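Local coordinates for lipase, class 3 (Penicillium roqueforti FM164, PDB 6L7N), which probably hydrolyses ester bonds of acylglycerols, as a fungal class 3 lipase of the alpha/beta-hydrolase fold, at residues T61-S66 / W118-D123. Numbering follows the deposited sequence.
Sequences TITDTS and WVLVRD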
loop_
_atom_site.group_PDB
_atom_site.type_symbol
_atom_site.label_atom_id
_atom_site.label_comp_id
_atom_site.label_asym_id
_atom_site.label_seq_id
_atom_site.Cartn_x
_atom_site.Cartn_y
_atom_site.Cartn_z
ATOM N N THR A 61 12.035 -8.317 16.679
ATOM C CA THR A 61 11.753 -9.703 17.018
ATOM C C THR A 61 10.264 -9.960 17.191
ATOM O O THR A 61 9.847 -11.122 17.178
ATOM C CB THR A 61 12.486 -10.088 18.303
ATOM O OG1 THR A 61 12.002 -9.280 19.387
ATOM C CG2 THR A 61 13.988 -9.867 18.158
ATOM N N ILE A 62 9.443 -8.923 17.357
ATOM C CA ILE A 62 8.026 -9.144 17.640
ATOM C C ILE A 62 7.120 -8.727 16.494
ATOM O O ILE A 62 5.905 -8.964 16.566
ATOM C CB ILE A 62 7.599 -8.458 18.954
ATOM C CG1 ILE A 62 7.501 -6.946 18.786
ATOM C CG2 ILE A 62 8.586 -8.794 20.069
ATOM C CD1 ILE A 62 7.190 -6.217 20.085
ATOM N N THR A 63 7.665 -8.161 15.421
ATOM C CA THR A 63 6.825 -7.742 14.302
ATOM C C THR A 63 7.639 -7.686 13.017
ATOM O O THR A 63 8.825 -7.345 13.032
ATOM C CB THR A 63 6.175 -6.375 14.566
ATOM O OG1 THR A 63 5.303 -6.042 13.478
ATOM C CG2 THR A 63 7.237 -5.268 14.734
ATOM N N ASP A 64 6.979 -8.014 11.901
ATOM C CA ASP A 64 7.544 -7.843 10.566
ATOM C C ASP A 64 7.081 -6.560 9.885
ATOM O O ASP A 64 7.442 -6.327 8.728
ATOM C CB ASP A 64 7.184 -9.038 9.667
ATOM C CG ASP A 64 8.121 -10.222 9.844
ATOM O OD1 ASP A 64 8.891 -10.238 10.822
ATOM O OD2 ASP A 64 8.086 -11.145 8.998
ATOM N N THR A 65 6.269 -5.746 10.548
ATOM C CA THR A 65 5.758 -4.507 9.974
ATOM C C THR A 65 6.591 -3.332 10.462
ATOM O O THR A 65 6.900 -3.242 11.654
ATOM C CB THR A 65 4.288 -4.307 10.350
ATOM O OG1 THR A 65 3.522 -5.392 9.814
ATOM C CG2 THR A 65 3.749 -2.990 9.796
ATOM N N SER A 66 6.965 -2.445 9.538
ATOM C CA SER A 66 7.661 -1.209 9.880
ATOM C C SER A 66 7.057 -0.072 9.063
ATOM O O SER A 66 6.246 -0.289 8.163
ATOM C CB SER A 66 9.170 -1.339 9.646
ATOM O OG SER A 66 9.452 -1.761 8.328
ATOM N N TRP A 118 -2.005 -4.613 11.502
ATOM C CA TRP A 118 -2.519 -3.266 11.758
ATOM C C TRP A 118 -2.919 -3.078 13.225
ATOM O O TRP A 118 -2.601 -2.043 13.828
ATOM C CB TRP A 118 -3.696 -2.941 10.827
ATOM C CG TRP A 118 -4.502 -1.719 11.222
ATOM C CD1 TRP A 118 -5.852 -1.667 11.449
ATOM C CD2 TRP A 118 -4.014 -0.374 11.426
ATOM N NE1 TRP A 118 -6.230 -0.379 11.787
ATOM C CE2 TRP A 118 -5.124 0.429 11.776
ATOM C CE3 TRP A 118 -2.753 0.226 11.341
ATOM C CZ2 TRP A 118 -5.004 1.796 12.054
ATOM C CZ3 TRP A 118 -2.642 1.573 11.616
ATOM C CH2 TRP A 118 -3.756 2.344 11.960
ATOM N N VAL A 119 -3.624 -4.049 13.816
ATOM C CA VAL A 119 -4.086 -3.847 15.190
ATOM C C VAL A 119 -2.896 -3.723 16.128
ATOM O O VAL A 119 -2.976 -3.018 17.142
ATOM C CB VAL A 119 -5.040 -4.962 15.665
ATOM C CG1 VAL A 119 -6.398 -4.837 15.010
ATOM C CG2 VAL A 119 -4.449 -6.304 15.428
ATOM N N LEU A 120 -1.767 -4.365 15.790
ATOM C CA LEU A 120 -0.582 -4.295 16.648
ATOM C C LEU A 120 -0.041 -2.872 16.789
ATOM O O LEU A 120 0.479 -2.508 17.855
ATOM C CB LEU A 120 0.505 -5.217 16.095
ATOM C CG LEU A 120 1.647 -5.550 17.052
ATOM C CD1 LEU A 120 1.148 -6.490 18.137
ATOM C CD2 LEU A 120 2.826 -6.149 16.301
ATOM N N VAL A 121 -0.138 -2.058 15.735
ATOM C CA VAL A 121 0.423 -0.702 15.733
ATOM C C VAL A 121 -0.649 0.382 15.841
ATOM O O VAL A 121 -0.306 1.571 16.035
ATOM C CB VAL A 121 1.291 -0.456 14.479
ATOM C CG1 VAL A 121 2.573 -1.240 14.562
ATOM C CG2 VAL A 121 0.526 -0.812 13.204
ATOM N N ARG A 122 -1.927 -0.003 15.774
ATOM C CA ARG A 122 -3.026 0.934 15.580
ATOM C C ARG A 122 -3.098 2.006 16.668
ATOM O O ARG A 122 -3.250 3.193 16.360
ATOM C CB ARG A 122 -4.327 0.128 15.510
ATOM C CG ARG A 122 -5.594 0.914 15.705
ATOM C CD ARG A 122 -6.784 0.106 15.240
ATOM N NE ARG A 122 -7.096 -0.997 16.139
ATOM C CZ ARG A 122 -8.249 -1.653 16.119
ATOM N NH1 ARG A 122 -9.182 -1.313 15.246
ATOM N NH2 ARG A 122 -8.471 -2.645 16.970
ATOM N N ASP A 123 -3.082 1.607 17.942
ATOM C CA ASP A 123 -3.364 2.561 19.018
ATOM C C ASP A 123 -2.398 3.744 18.980
ATOM O O ASP A 123 -2.810 4.920 18.980
ATOM C CB ASP A 123 -3.294 1.841 20.363
ATOM C CG ASP A 123 -4.372 0.784 20.513
ATOM O OD1 ASP A 123 -5.055 0.489 19.516
ATOM O OD2 ASP A 123 -4.508 0.220 21.622
#
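An ST turn headed by Thr63, in the loop between strands 52-57 and 66-72 of the alpha/beta-hydrolase sheet, meets Leu120 on helix 112-135. One methyl of the leucine does the touching, in van der Waals contact: Leu120 CD2 lies 3.8 Å from Thr63 CB and equally 3.8 Å from Thr63 OG1, the two side chains crossing at a slant. Both reach across a gap of 8.5 Å between Thr63 CA and Leu120 CA. Leucine suits the helix side because its long branched chain, with CG anti to the backbone N (chi1 -164°), carries a methyl over to the loop, where Leu120 CD2 also comes within 4.2 Å of Ile62 O. Threonine suits its place because its hydroxyl serves the loop's own backbone: with OG1 likewise anti to its N (chi1 -177°), it accepts a nearly straight hydrogen bond from Thr65 N (3.1 Å to Thr63 OG1, N-H...O angle 167°). That bond helps hold chi1 of the side chain meeting the leucine. Replacing Thr63 with an alanine would probably leave Thr65 N without this acceptor and Leu120 CD2 with less to pack against. The contact is small, burying 123 Å² at the surface. Deeper in, Thr65 packs on Ser117 of helix 112-135 and Phe82 of strand 77-83, Trp118 turns away to rest on Ala156 and Leu160 of helix 148-161, and Ser66 pairs through its backbone with Arg83 as strand 66-72 begins.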